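Local coordinates for protein inositol 2-dehydrogenase/D-chiro-inositol 3-dehydrogenase (Lactobacillus casei, PDB 4MIY) that oxidises myo-inositol and D-chiro-inositol to their keto forms, 2-keto-myo-inositol and 1-keto-D-chiro-inositol, with NAD as hydride acceptor, at residues G6-G11 with A32-D37; H17-T22 with R46-N51; S60-P65 with T89-F94. All coordinates share one frame; numbering follows the deposited sequence.

Overall arrangement
All three contacts belong to the NAD-binding Rossmann domain. Contact 1 is buried: the first two parallel strands and the loops after them, joined by backbone bonds and ending on the adenosine ribose of NAD. Contact 2 lies at the surface, where helix 12-24, the crossover between those same strands, meets the end of helix 38-47; no hydrogen bond joins the two segments, and an aromatic ring does most of the work. Its I18 touches V7 and T10 of contact 1. Contact 3, partly buried, brings the turn L61-D64 to the entry of strand 92-95 through a lysine on backbone carbonyls; L61 packs against A32 and V33 of contact 1.

Contact 1 of 3, residues G6-G11 with A32-D37. With NAD (nicotinamide-adenine-dinucleotide), chain E.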
loop_
_atom_site.group_PDB
_atom_site.type_symbol
_atom_site.label_atom_id
_atom_site.label_comp_id
_atom_site.label_asym_id
_atom_site.label_seq_id
_atom_site.Cartn_x
_atom_site.Cartn_y
_atom_site.Cartn_z
ATOM N N GLY A 6 24.659 10.310 -36.183
ATOM C CA GLY A 6 24.508 9.157 -37.019
ATOM C C GLY A 6 24.088 7.902 -36.246
ATOM O O GLY A 6 24.539 7.667 -35.181
ATOM N N VAL A 7 23.232 7.106 -36.856
ATOM C CA VAL A 7 22.749 5.865 -36.269
ATOM C C VAL A 7 23.120 4.652 -37.115
ATOM O O VAL A 7 22.801 4.586 -38.245
ATOM C CB VAL A 7 21.251 5.862 -36.109
ATOM C CG1 VAL A 7 20.798 4.630 -35.352
ATOM C CG2 VAL A 7 20.748 7.117 -35.442
ATOM N N ILE A 8 23.787 3.719 -36.488
ATOM C CA ILE A 8 24.250 2.506 -37.093
ATOM C C ILE A 8 23.431 1.352 -36.546
ATOM O O ILE A 8 23.630 0.908 -35.434
ATOM C CB ILE A 8 25.700 2.290 -36.767
ATOM C CG1 ILE A 8 26.517 3.488 -37.213
ATOM C CG2 ILE A 8 26.221 0.997 -37.401
ATOM C CD1 ILE A 8 27.816 3.498 -36.617
ATOM N N GLY A 9 22.518 0.894 -37.372
ATOM C CA GLY A 9 21.590 -0.141 -37.015
ATOM C C GLY A 9 20.259 0.495 -36.835
ATOM O O GLY A 9 20.021 1.137 -35.838
ATOM N N THR A 10 19.378 0.300 -37.779
ATOM C CA THR A 10 18.072 0.875 -37.705
ATOM C C THR A 10 16.971 -0.184 -37.581
ATOM O O THR A 10 16.067 -0.238 -38.349
ATOM C CB THR A 10 17.805 1.802 -38.895
ATOM O OG1 THR A 10 17.874 1.060 -40.100
ATOM C CG2 THR A 10 18.861 2.844 -38.975
ATOM N N GLY A 11 17.075 -0.999 -36.568
ATOM C CA GLY A 11 16.046 -1.971 -36.281
ATOM C C GLY A 11 15.114 -1.408 -35.242
ATOM O O GLY A 11 14.842 -0.251 -35.227
ATOM N N ALA A 32 22.381 11.001 -40.498
ATOM C CA ALA A 32 22.917 9.861 -41.233
ATOM C C ALA A 32 22.465 8.579 -40.578
ATOM O O ALA A 32 22.252 8.547 -39.393
ATOM C CB ALA A 32 24.368 9.895 -41.270
ATOM N N VAL A 33 22.354 7.538 -41.385
ATOM C CA VAL A 33 22.010 6.212 -40.922
ATOM C C VAL A 33 22.688 5.168 -41.774
ATOM O O VAL A 33 23.020 5.424 -42.901
ATOM C CB VAL A 33 20.459 5.942 -40.966
ATOM C CG1 VAL A 33 19.742 6.842 -40.088
ATOM C CG2 VAL A 33 19.916 6.108 -42.321
ATOM N N THR A 34 22.913 4.001 -41.204
ATOM C CA THR A 34 23.301 2.843 -41.973
ATOM C C THR A 34 22.770 1.566 -41.334
ATOM O O THR A 34 22.634 1.475 -40.146
ATOM C CB THR A 34 24.826 2.768 -42.167
ATOM O OG1 THR A 34 25.156 1.709 -43.060
ATOM C CG2 THR A 34 25.556 2.539 -40.893
ATOM N N ASP A 35 22.513 0.565 -42.160
ATOM C CA ASP A 35 22.056 -0.726 -41.701
ATOM C C ASP A 35 22.584 -1.740 -42.741
ATOM O O ASP A 35 22.722 -1.400 -43.886
ATOM C CB ASP A 35 20.531 -0.689 -41.658
ATOM C CG ASP A 35 19.911 -1.846 -40.870
ATOM O OD1 ASP A 35 19.845 -2.939 -41.389
ATOM O OD2 ASP A 35 19.458 -1.657 -39.742
ATOM N N ILE A 36 22.908 -2.954 -42.358
ATOM C CA ILE A 36 23.243 -3.935 -43.383
ATOM C C ILE A 36 22.078 -4.325 -44.195
ATOM O O ILE A 36 22.248 -4.953 -45.217
ATOM C CB ILE A 36 23.804 -5.174 -42.824
ATOM C CG1 ILE A 36 22.763 -5.873 -41.940
ATOM C CG2 ILE A 36 25.098 -4.892 -42.166
ATOM C CD1 ILE A 36 23.311 -6.998 -41.185
ATOM N N ASP A 37 20.894 -3.973 -43.738
ATOM C CA ASP A 37 19.693 -4.080 -44.500
ATOM C C ASP A 37 19.343 -2.718 -45.002
ATOM O O ASP A 37 18.608 -1.990 -44.403
ATOM C CB ASP A 37 18.572 -4.669 -43.661
ATOM C CG ASP A 37 17.221 -4.741 -44.385
ATOM O OD1 ASP A 37 17.037 -4.158 -45.435
ATOM O OD2 ASP A 37 16.313 -5.364 -43.854
HETATM P PA NAD E . 17.044 -5.650 -34.271
HETATM O O1A NAD E . 17.462 -6.945 -34.772
HETATM O O2A NAD E . 15.750 -5.177 -34.434
HETATM O O5B NAD E . 17.812 -4.479 -35.013
HETATM C C5B NAD E . 19.159 -4.460 -35.250
HETATM C C4B NAD E . 19.425 -3.780 -36.600
HETATM O O4B NAD E . 20.813 -3.830 -36.793
HETATM C C3B NAD E . 18.915 -4.543 -37.815
HETATM O O3B NAD E . 18.243 -3.688 -38.645
HETATM C C2B NAD E . 20.136 -5.133 -38.464
HETATM O O2B NAD E . 20.004 -5.271 -39.859
HETATM C C1B NAD E . 21.162 -4.110 -38.157
HETATM N N9A NAD E . 22.529 -4.581 -38.174
HETATM C C8A NAD E . 23.006 -5.716 -37.768
HETATM N N7A NAD E . 24.329 -5.769 -37.851
HETATM C C5A NAD E . 24.721 -4.606 -38.334
HETATM C C6A NAD E . 25.966 -3.969 -38.713
HETATM N N6A NAD E . 27.137 -4.539 -38.575
HETATM N N1A NAD E . 25.895 -2.730 -39.139
HETATM C C2A NAD E . 24.794 -2.093 -39.295
HETATM N N3A NAD E . 23.622 -2.619 -39.011
HETATM C C4A NAD E . 23.541 -3.843 -38.530
HETATM O O3 NAD E . 17.571 -5.651 -32.782
HETATM P PN NAD E . 17.274 -4.524 -31.632
HETATM O O1N NAD E . 16.230 -5.033 -30.752
HETATM O O2N NAD E . 16.876 -3.307 -32.236
HETATM O O5D NAD E . 18.526 -4.513 -30.762
HETATM C C5D NAD E . 19.641 -3.768 -31.186
HETATM C C4D NAD E . 20.597 -3.542 -30.061
HETATM O O4D NAD E . 19.905 -2.803 -29.071
HETATM C C3D NAD E . 21.048 -4.830 -29.459
HETATM O O3D NAD E . 22.370 -4.669 -29.048
HETATM C C2D NAD E . 20.099 -4.931 -28.269
HETATM O O2D NAD E . 20.731 -5.686 -27.308
HETATM C C1D NAD E . 19.978 -3.492 -27.851
HETATM N N1N NAD E . 18.787 -3.249 -27.037
HETATM C C2N NAD E . 18.911 -2.719 -25.823
HETATM C C3N NAD E . 17.837 -2.503 -24.985
HETATM C C7N NAD E . 18.025 -1.883 -23.620
HETATM O O7N NAD E . 18.971 -1.210 -23.360
HETATM N N7N NAD E . 17.088 -2.092 -22.786
HETATM C C4N NAD E . 16.575 -2.805 -25.466
HETATM C C5N NAD E . 16.491 -3.340 -26.731
HETATM C C6N NAD E . 17.614 -3.561 -27.485
#
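T10 lays its side chain across that of D35, its hydroxyl coming to the carboxylate from above: T10 OG1 lies 3.2 Å from D35 OD2, 44° out of the carboxylate plane. The same oxygen takes the T10 backbone N at 2.8 Å on its anti lone pair, so one residue grips OD2 twice. D35 turns its carboxylate toward this loop and the cofactor through a chi1 of -166°, which sets CG opposite the backbone N. NAD O3B gives a hydrogen bond to D35 OD2 at 2.6 Å and NAD O2B one to OD1 at 2.8 Å. D35 OD1 also accepts from D37 N at 2.8 Å, an Asx turn that fixes the carboxylate's rotation. This is the dinucleotide site of a Rossmann fold: strands 6-8 and 32-34 run parallel, 8° apart, as the two strands of a beta-alpha-beta unit, and an acidic residue after the second strand holds both ribose hydroxyls, as is common in NAD-dependent Rossmann-fold dehydrogenases. With an alanine in place of D35, both ribose hydroxyls and the T10 amide would probably lose the carboxylate that accepts from them. G9 and G11 fit the glycine-rich GxGxxG turn of such folds; a side chain on G11 would run into NAD O5B. Between the strands, V7 N bonds A32 O and T34 N bonds V7 O, then G9 N reaches T34 O at 2.8 Å, carrying the ladder into the loop. On one sheet face, I8 and T34 stand side by side with their CG2 methyls 3.9 Å apart; on the other, T10 CG2 sits 4.0 Å from V33 CB.

Contact 2 of 3, residues H17-T22 with R46-N51; sequences HIDRLT and RDFHLN
I18 presses its CG2 methyl onto one face of the F48 ring, 4.0 Å from the centroid and 24° off the ring normal, a CH-pi contact displaced toward the rim at CD2. The methyl is put there by chi1 of -67°, which holds CG2 anti to the backbone N; it also reaches L50, 4.2 Å from CD1. This is the tight, inner part: I18 is buried, its other branch resting on V7 of the sheet, while L50 packs on V30. Farther out the ring meets the partly exposed D19, whose CB stands 3.7 Å from F48 CE1. The two side chains cross at about a right angle, with carboxylate and ring planes 43° apart, and D19 OD1 turns to its own helix to bond N23. T22, also partly exposed, closes the other end more loosely. Its CG2 is 4.0 Å from F48 O, and its OG1 lies 3.7 Å from the L50 CD2 methyl. That hydroxyl is satisfied at home: T22 OG1 hydrogen-bonds I18 O at 2.7 Å, while the T22 amide reaches the same carbonyl from the opposite face. No hydrogen bond crosses between the two segments; F48, itself partly exposed, also touches R15 and N23 of helix 12-24. R15 also forms a salt bridge with D47, tying the same two helices together. H49, exposed and at positive phi, ends helix 38-47 in a Schellman motif, with F48 and L50 both directed at helix 12-24. Two neighbouring helices on one face of a parallel sheet, the first crossing over between strands 3-8 and 28-34, are the layered arrangement of a Rossmann domain.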
loop_
_atom_site.group_PDB
_atom_site.type_symbol
_atom_site.label_atom_id
_atom_site.label_comp_id
_atom_site.label_asym_id
_atom_site.label_seq_id
_atom_site.Cartn_x
_atom_site.Cartn_y
_atom_site.Cartn_z
ATOM N N HIS A 17 15.403 4.893 -30.787
ATOM C CA HIS A 17 16.354 5.971 -30.508
ATOM C C HIS A 17 16.222 7.128 -31.503
ATOM O O HIS A 17 16.319 8.250 -31.144
ATOM C CB HIS A 17 17.770 5.463 -30.481
ATOM C CG HIS A 17 18.149 4.795 -29.209
ATOM N ND1 HIS A 17 17.720 5.241 -27.991
ATOM C CD2 HIS A 17 18.939 3.737 -28.965
ATOM C CE1 HIS A 17 18.208 4.470 -27.052
ATOM N NE2 HIS A 17 18.967 3.558 -27.613
ATOM N N ILE A 18 15.999 6.808 -32.766
ATOM C CA ILE A 18 15.714 7.842 -33.744
ATOM C C ILE A 18 14.483 8.634 -33.401
ATOM O O ILE A 18 14.467 9.819 -33.495
ATOM C CB ILE A 18 15.577 7.257 -35.173
ATOM C CG1 ILE A 18 16.917 6.726 -35.631
ATOM C CG2 ILE A 18 14.956 8.261 -36.130
ATOM C CD1 ILE A 18 16.855 6.005 -36.948
ATOM N N ASP A 19 13.437 7.932 -33.012
ATOM C CA ASP A 19 12.237 8.573 -32.551
ATOM C C ASP A 19 12.516 9.514 -31.360
ATOM O O ASP A 19 12.020 10.600 -31.295
ATOM C CB ASP A 19 11.209 7.509 -32.160
ATOM C CG ASP A 19 9.907 8.095 -31.774
ATOM O OD1 ASP A 19 9.360 8.815 -32.577
ATOM O OD2 ASP A 19 9.456 7.857 -30.661
ATOM N N ARG A 20 13.325 9.035 -30.439
ATOM C CA ARG A 20 13.740 9.829 -29.300
ATOM C C ARG A 20 14.434 11.106 -29.735
ATOM O O ARG A 20 14.081 12.164 -29.312
ATOM C CB ARG A 20 14.627 9.009 -28.344
ATOM C CG ARG A 20 13.823 8.235 -27.306
ATOM C CD ARG A 20 14.617 7.474 -26.297
ATOM N NE ARG A 20 15.068 6.193 -26.773
ATOM C CZ ARG A 20 14.366 5.074 -26.729
ATOM N NH1 ARG A 20 13.162 5.036 -26.225
ATOM N NH2 ARG A 20 14.899 3.984 -27.171
ATOM N N LEU A 21 15.392 10.969 -30.627
ATOM C CA LEU A 21 16.190 12.089 -31.067
ATOM C C LEU A 21 15.408 13.049 -31.930
ATOM O O LEU A 21 15.689 14.198 -31.957
ATOM C CB LEU A 21 17.427 11.619 -31.791
ATOM C CG LEU A 21 18.355 10.790 -30.929
ATOM C CD1 LEU A 21 19.275 10.087 -31.777
ATOM C CD2 LEU A 21 19.121 11.612 -29.953
ATOM N N THR A 22 14.388 12.546 -32.590
ATOM C CA THR A 22 13.639 13.333 -33.562
ATOM C C THR A 22 12.398 13.963 -33.004
ATOM O O THR A 22 12.041 15.074 -33.324
ATOM C CB THR A 22 13.238 12.416 -34.733
ATOM O OG1 THR A 22 14.426 11.847 -35.272
ATOM C CG2 THR A 22 12.524 13.161 -35.795
ATOM N N ARG A 46 12.672 7.581 -44.167
ATOM C CA ARG A 46 11.358 7.858 -44.670
ATOM C C ARG A 46 10.300 8.025 -43.590
ATOM O O ARG A 46 9.575 8.992 -43.586
ATOM C CB ARG A 46 10.958 6.763 -45.644
ATOM C CG ARG A 46 9.708 7.041 -46.424
ATOM C CD ARG A 46 9.522 6.020 -47.584
ATOM N NE ARG A 46 9.638 4.637 -47.128
ATOM C CZ ARG A 46 10.621 3.824 -47.465
ATOM N NH1 ARG A 46 11.551 4.227 -48.288
ATOM N NH2 ARG A 46 10.655 2.598 -46.999
ATOM N N ASP A 47 10.231 7.062 -42.689
ATOM C CA ASP A 47 9.202 6.998 -41.681
ATOM C C ASP A 47 9.270 8.146 -40.693
ATOM O O ASP A 47 8.283 8.612 -40.208
ATOM C CB ASP A 47 9.283 5.675 -40.928
ATOM C CG ASP A 47 8.898 4.466 -41.781
ATOM O OD1 ASP A 47 8.371 4.640 -42.886
ATOM O OD2 ASP A 47 9.129 3.332 -41.319
ATOM N N PHE A 48 10.476 8.597 -40.416
ATOM C CA PHE A 48 10.685 9.654 -39.448
ATOM C C PHE A 48 10.964 10.985 -40.100
ATOM O O PHE A 48 11.295 11.924 -39.440
ATOM C CB PHE A 48 11.828 9.260 -38.508
ATOM C CG PHE A 48 11.508 8.108 -37.644
ATOM C CD1 PHE A 48 10.724 8.273 -36.558
ATOM C CD2 PHE A 48 11.971 6.876 -37.928
ATOM C CE1 PHE A 48 10.404 7.238 -35.786
ATOM C CE2 PHE A 48 11.645 5.843 -37.160
ATOM C CZ PHE A 48 10.872 6.033 -36.072
ATOM N N HIS A 49 10.851 11.029 -41.414
ATOM C CA HIS A 49 11.006 12.273 -42.172
ATOM C C HIS A 49 12.280 13.006 -41.926
ATOM O O HIS A 49 12.258 14.179 -41.688
ATOM C CB HIS A 49 9.908 13.246 -41.867
ATOM C CG HIS A 49 8.560 12.752 -42.219
ATOM N ND1 HIS A 49 8.194 11.436 -42.099
ATOM C CD2 HIS A 49 7.481 13.401 -42.685
ATOM C CE1 HIS A 49 6.941 11.296 -42.459
ATOM N NE2 HIS A 49 6.484 12.474 -42.821
ATOM N N LEU A 50 13.365 12.285 -41.985
ATOM C CA LEU A 50 14.658 12.781 -41.685
ATOM C C LEU A 50 15.266 13.430 -42.906
ATOM O O LEU A 50 15.030 13.008 -44.005
ATOM C CB LEU A 50 15.536 11.621 -41.294
ATOM C CG LEU A 50 15.198 10.790 -40.074
ATOM C CD1 LEU A 50 16.258 9.855 -39.824
ATOM C CD2 LEU A 50 15.022 11.648 -38.879
ATOM N N ASN A 51 16.025 14.482 -42.674
ATOM C CA ASN A 51 16.920 15.011 -43.662
ATOM C C ASN A 51 18.250 14.358 -43.433
ATOM O O ASN A 51 19.072 14.865 -42.708
ATOM C CB ASN A 51 17.004 16.538 -43.568
ATOM C CG ASN A 51 18.043 17.117 -44.501
ATOM O OD1 ASN A 51 17.832 17.183 -45.681
ATOM N ND2 ASN A 51 19.167 17.534 -43.961
#

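Contact 3 of 3, residues S60-P65 with T89-F94; sequences SLLQDP and TDKFIF
K91 sends its ammonium group not to a carboxylate but to backbone carbonyls: NZ hydrogen-bonds D64 O at 2.9 Å and, weakly, L62 O at 3.4 Å. The acid of the facing segment, D64, stays apart, its OD1 6.2 Å from K91 NZ; its carboxylate is engaged by the Y55 hydroxyl and the D66 amide. The lysine chain is extended as far as CE and then bends (chi4 39°), which turns NZ to face both oxygens; NZ lies tilted 35° from the plane of the D64 carbonyl. A type I beta turn from L61 to D64, closed by D64 N on L61 O at 3.0 Å, brings these two carbonyls within reach of one donor. The aliphatic part of the lysine is used as well: K91 CD lies 4.2 Å from L62 CD2, the two side chains crossing at a slant. Beside it, T89 turns its CG2 methyl to L62 O at 3.4 Å. T89 OG1 faces its own chain, accepting from K91 N at 3.1 Å and a nearly straight 163°. That ST turn fixes the backbone from which the lysine sets out, and OG1 is also bonded to A86 O at the end of helix 79-86. L62 packs against K85 and A86 of that helix and V70 of strand 69-72, while K91 leans on V70 and I67. The contact thus joins the turn L61-D64 to the start of strand 92-95, next to strand 69-72 in the parallel sheet.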
loop_
_atom_site.group_PDB
_atom_site.type_symbol
_atom_site.label_atom_id
_atom_site.label_comp_id
_atom_site.label_asym_id
_atom_site.label_seq_id
_atom_site.Cartn_x
_atom_site.Cartn_y
_atom_site.Cartn_z
ATOM N N SER A 60 31.928 4.238 -43.822
ATOM C CA SER A 60 31.682 5.435 -44.557
ATOM C C SER A 60 30.900 6.481 -43.758
ATOM O O SER A 60 30.972 7.657 -44.039
ATOM C CB SER A 60 30.931 5.116 -45.832
ATOM O OG SER A 60 29.795 4.349 -45.579
ATOM N N LEU A 61 30.121 6.028 -42.792
ATOM C CA LEU A 61 29.310 6.961 -42.019
ATOM C C LEU A 61 30.252 7.703 -41.137
ATOM O O LEU A 61 30.154 8.889 -40.986
ATOM C CB LEU A 61 28.215 6.249 -41.201
ATOM C CG LEU A 61 27.274 7.087 -40.316
ATOM C CD1 LEU A 61 25.914 6.481 -40.269
ATOM C CD2 LEU A 61 27.796 7.216 -38.950
ATOM N N LEU A 62 31.179 6.961 -40.585
ATOM C CA LEU A 62 32.104 7.469 -39.626
ATOM C C LEU A 62 33.126 8.432 -40.189
ATOM O O LEU A 62 33.819 9.067 -39.453
ATOM C CB LEU A 62 32.818 6.335 -38.945
ATOM C CG LEU A 62 31.980 5.533 -37.947
ATOM C CD1 LEU A 62 32.718 4.287 -37.527
ATOM C CD2 LEU A 62 31.658 6.340 -36.719
ATOM N N GLN A 63 33.193 8.534 -41.498
ATOM C CA GLN A 63 34.095 9.480 -42.118
ATOM C C GLN A 63 33.389 10.787 -42.403
ATOM O O GLN A 63 33.980 11.695 -42.937
ATOM C CB GLN A 63 34.620 8.906 -43.409
ATOM C CG GLN A 63 35.753 7.944 -43.212
ATOM C CD GLN A 63 36.040 7.080 -44.444
ATOM O OE1 GLN A 63 35.302 7.094 -45.427
ATOM N NE2 GLN A 63 37.112 6.304 -44.370
ATOM N N ASP A 64 32.114 10.874 -42.075
ATOM C CA ASP A 64 31.392 12.089 -42.314
ATOM C C ASP A 64 31.813 13.045 -41.214
ATOM O O ASP A 64 31.629 12.773 -40.058
ATOM C CB ASP A 64 29.893 11.862 -42.310
ATOM C CG ASP A 64 29.123 13.100 -42.581
ATOM O OD1 ASP A 64 29.652 14.187 -42.383
ATOM O OD2 ASP A 64 27.981 13.002 -42.981
ATOM N N PRO A 65 32.435 14.172 -41.598
ATOM C CA PRO A 65 33.023 15.041 -40.590
ATOM C C PRO A 65 31.986 15.919 -39.935
ATOM O O PRO A 65 32.316 16.573 -38.979
ATOM C CB PRO A 65 33.996 15.889 -41.422
ATOM C CG PRO A 65 33.362 15.964 -42.681
ATOM C CD PRO A 65 32.700 14.684 -42.949
ATOM N N THR A 89 37.937 7.877 -34.980
ATOM C CA THR A 89 37.477 9.238 -35.148
ATOM C C THR A 89 37.444 9.954 -33.817
ATOM O O THR A 89 37.834 9.415 -32.820
ATOM C CB THR A 89 36.090 9.299 -35.658
ATOM O OG1 THR A 89 35.185 8.904 -34.625
ATOM C CG2 THR A 89 35.911 8.409 -36.817
ATOM N N ASP A 90 36.981 11.186 -33.837
ATOM C CA ASP A 90 36.883 11.995 -32.647
ATOM C C ASP A 90 35.437 12.039 -32.132
ATOM O O ASP A 90 35.119 12.764 -31.239
ATOM C CB ASP A 90 37.413 13.422 -32.913
ATOM C CG ASP A 90 38.874 13.569 -32.533
ATOM O OD1 ASP A 90 39.352 12.758 -31.751
ATOM O OD2 ASP A 90 39.557 14.494 -32.984
ATOM N N LYS A 91 34.581 11.266 -32.739
ATOM C CA LYS A 91 33.181 11.315 -32.417
ATOM C C LYS A 91 32.828 10.747 -31.044
ATOM O O LYS A 91 33.478 9.910 -30.515
ATOM C CB LYS A 91 32.361 10.616 -33.496
ATOM C CG LYS A 91 32.455 11.262 -34.856
ATOM C CD LYS A 91 31.852 10.402 -35.888
ATOM C CE LYS A 91 31.754 11.028 -37.270
ATOM N NZ LYS A 91 32.890 11.806 -37.624
ATOM N N PHE A 92 31.775 11.299 -30.482
ATOM C CA PHE A 92 31.165 10.711 -29.320
ATOM C C PHE A 92 30.391 9.450 -29.732
ATOM O O PHE A 92 29.893 9.353 -30.809
ATOM C CB PHE A 92 30.238 11.744 -28.669
ATOM C CG PHE A 92 30.968 12.880 -28.006
ATOM C CD1 PHE A 92 31.378 12.784 -26.714
ATOM C CD2 PHE A 92 31.222 14.036 -28.675
ATOM C CE1 PHE A 92 32.008 13.834 -26.101
ATOM C CE2 PHE A 92 31.835 15.041 -28.076
ATOM C CZ PHE A 92 32.249 14.952 -26.792
ATOM N N ILE A 93 30.317 8.500 -28.819
ATOM C CA ILE A 93 29.771 7.192 -29.106
ATOM C C ILE A 93 28.794 6.746 -27.992
ATOM O O ILE A 93 29.167 6.634 -26.843
ATOM C CB ILE A 93 30.894 6.167 -29.173
ATOM C CG1 ILE A 93 31.909 6.535 -30.253
ATOM C CG2 ILE A 93 30.340 4.789 -29.419
ATOM C CD1 ILE A 93 33.232 5.913 -30.000
ATOM N N PHE A 94 27.554 6.532 -28.407
ATOM C CA PHE A 94 26.538 5.874 -27.602
ATOM C C PHE A 94 26.317 4.497 -28.195
ATOM O O PHE A 94 25.829 4.368 -29.262
ATOM C CB PHE A 94 25.228 6.661 -27.613
ATOM C CG PHE A 94 24.170 6.104 -26.686
ATOM C CD1 PHE A 94 23.346 5.099 -27.100
ATOM C CD2 PHE A 94 24.030 6.581 -25.408
ATOM C CE1 PHE A 94 22.401 4.592 -26.275
ATOM C CE2 PHE A 94 23.089 6.058 -24.573
ATOM C CZ PHE A 94 22.281 5.076 -25.004
#